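Local coordinates for protein MIF (Toxoplasma gondii, PDB 4DH4) that belongs to the macrophage migration inhibitory factor family, small alpha/beta proteins that assemble as trimers, at residues G51-P56 with K92-T97. Numbering follows the deposited sequence.
Sequences GGSSDP and KNRIYT
Arg94, next to Ile95 at the start of strand 95-102, reaches into loop 51-56 and shows how one guanidinium group can hold a turn largely through its backbone carbonyls. Arg94 NE gives its hydrogen to Pro56 O at 2.9 Å, while Arg94 NH2 donates to Asp55 O at 2.8 Å along a nearly straight path, 166° at the hydrogen. Both oxygens lie at the guanidinium edge, close to its plane, yet each carbonyl receives its donor from above its own plane. A weak third bond, strongly bent, runs from Arg94 NH2 to Ser53 O at 3.2 Å, and NH1 completes the grip on Phe50 O, just before the loop. The side chain leaves the backbone with CG anti to the carbonyl carbon (chi1 -73°) and bends at chi3 (66°), which turns the flat group edge-on to the carbonyls. Asp55 CB lies over one guanidinium face, 3.8 Å from Arg94 NE; the carboxylate stays apart, Asp55 OD2 being 5.2 Å from Arg94 NE, too far for a salt bridge. Within the loop, Ser53 OG accepts from Asp55 N at 3.1 Å and so closes an ST turn. In this MIF-family subunit, the arginine thus ties the loop between strands 48-50 and 58-65 to the start of strand 95-102, the outermost strand of the sheet within this chain, whose Tyr96 and Thr97 pair antiparallel with a strand of a neighbouring subunit, continuing the sheet across the trimer interface.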
loop_
_atom_site.group_PDB
_atom_site.type_symbol
_atom_site.label_atom_id
_atom_site.label_comp_id
_atom_site.label_asym_id
_atom_site.label_seq_id
_atom_site.Cartn_x
_atom_site.Cartn_y
_atom_site.Cartn_z
ATOM N N GLY A 51 -2.273 3.391 -18.703
ATOM C CA GLY A 51 -1.985 3.684 -20.102
ATOM C C GLY A 51 -2.721 4.889 -20.664
ATOM O O GLY A 51 -2.879 4.999 -21.879
ATOM N N GLY A 52 -3.157 5.793 -19.786
ATOM C CA GLY A 52 -3.956 6.959 -20.184
ATOM C C GLY A 52 -5.436 6.664 -20.396
ATOM O O GLY A 52 -6.159 7.458 -21.009
ATOM N N SER A 53 -5.889 5.524 -19.886
ATOM C CA SER A 53 -7.278 5.100 -20.033
ATOM C C SER A 53 -7.924 4.825 -18.685
ATOM O O SER A 53 -7.289 4.263 -17.792
ATOM C CB SER A 53 -7.369 3.858 -20.921
ATOM O OG SER A 53 -8.701 3.362 -20.956
ATOM N N SER A 54 -9.190 5.220 -18.550
ATOM C CA SER A 54 -9.978 4.924 -17.351
ATOM C C SER A 54 -10.637 3.541 -17.378
ATOM O O SER A 54 -11.346 3.179 -16.439
ATOM C CB SER A 54 -11.049 5.993 -17.126
ATOM O OG SER A 54 -10.494 7.150 -16.526
ATOM N N ASP A 55 -10.414 2.775 -18.447
ATOM C CA ASP A 55 -10.918 1.398 -18.526
ATOM C C ASP A 55 -10.438 0.599 -17.304
ATOM O O ASP A 55 -9.362 0.895 -16.761
ATOM C CB ASP A 55 -10.473 0.725 -19.830
ATOM C CG ASP A 55 -11.118 1.350 -21.075
ATOM O OD1 ASP A 55 -12.129 2.068 -20.944
ATOM O OD2 ASP A 55 -10.604 1.120 -22.188
ATOM N N PRO A 56 -11.244 -0.382 -16.844
ATOM C CA PRO A 56 -10.885 -1.136 -15.641
ATOM C C PRO A 56 -9.468 -1.701 -15.693
ATOM O O PRO A 56 -9.009 -2.190 -16.736
ATOM C CB PRO A 56 -11.926 -2.254 -15.603
ATOM C CG PRO A 56 -13.122 -1.644 -16.265
ATOM C CD PRO A 56 -12.542 -0.829 -17.390
ATOM N N LYS A 92 -6.530 -9.226 -18.030
ATOM C CA LYS A 92 -5.287 -9.518 -17.321
ATOM C C LYS A 92 -4.133 -8.613 -17.735
ATOM O O LYS A 92 -3.291 -8.271 -16.903
ATOM C CB LYS A 92 -4.914 -11.010 -17.334
ATOM C CG LYS A 92 -4.740 -11.676 -18.675
ATOM C CD LYS A 92 -4.332 -13.134 -18.452
ATOM C CE LYS A 92 -4.605 -13.997 -19.658
ATOM N NZ LYS A 92 -4.278 -15.419 -19.348
ATOM N N ASN A 93 -4.128 -8.179 -18.998
ATOM C CA ASN A 93 -3.111 -7.237 -19.484
ATOM C C ASN A 93 -3.237 -5.805 -18.946
ATOM O O ASN A 93 -2.406 -4.946 -19.259
ATOM C CB ASN A 93 -2.997 -7.255 -21.027
ATOM C CG ASN A 93 -4.177 -6.587 -21.740
ATOM O OD1 ASN A 93 -5.101 -6.040 -21.121
ATOM N ND2 ASN A 93 -4.145 -6.637 -23.070
ATOM N N ARG A 94 -4.268 -5.558 -18.137
ATOM C CA ARG A 94 -4.411 -4.283 -17.427
ATOM C C ARG A 94 -4.223 -4.454 -15.918
ATOM O O ARG A 94 -4.682 -3.640 -15.127
ATOM C CB ARG A 94 -5.742 -3.605 -17.767
ATOM C CG ARG A 94 -5.727 -3.031 -19.184
ATOM C CD ARG A 94 -6.998 -2.308 -19.570
ATOM N NE ARG A 94 -7.263 -1.083 -18.816
ATOM C CZ ARG A 94 -6.619 0.077 -18.970
ATOM N NH1 ARG A 94 -5.614 0.201 -19.835
ATOM N NH2 ARG A 94 -6.985 1.121 -18.245
ATOM N N ILE A 95 -3.515 -5.516 -15.540
ATOM C CA ILE A 95 -3.216 -5.786 -14.138
ATOM C C ILE A 95 -1.716 -5.792 -13.916
ATOM O O ILE A 95 -0.986 -6.549 -14.577
ATOM C CB ILE A 95 -3.820 -7.138 -13.682
ATOM C CG1 ILE A 95 -5.337 -7.109 -13.855
ATOM C CG2 ILE A 95 -3.430 -7.459 -12.218
ATOM C CD1 ILE A 95 -5.992 -8.465 -13.725
ATOM N N TYR A 96 -1.263 -4.916 -13.014
ATOM C CA TYR A 96 0.127 -4.914 -12.563
ATOM C C TYR A 96 0.226 -5.670 -11.254
ATOM O O TYR A 96 -0.540 -5.408 -10.323
ATOM C CB TYR A 96 0.647 -3.496 -12.323
ATOM C CG TYR A 96 1.284 -2.781 -13.506
ATOM C CD1 TYR A 96 1.688 -3.475 -14.660
ATOM C CD2 TYR A 96 1.527 -1.401 -13.442
ATOM C CE1 TYR A 96 2.284 -2.795 -15.736
ATOM C CE2 TYR A 96 2.125 -0.720 -14.501
ATOM C CZ TYR A 96 2.504 -1.424 -15.641
ATOM O OH TYR A 96 3.100 -0.752 -16.694
ATOM N N THR A 97 1.171 -6.601 -11.182
ATOM C CA THR A 97 1.499 -7.275 -9.927
ATOM C C THR A 97 2.963 -6.981 -9.613
ATOM O O THR A 97 3.829 -7.203 -10.460
ATOM C CB THR A 97 1.269 -8.804 -10.013
ATOM O OG1 THR A 97 -0.077 -9.080 -10.426
ATOM C CG2 THR A 97 1.498 -9.449 -8.658
#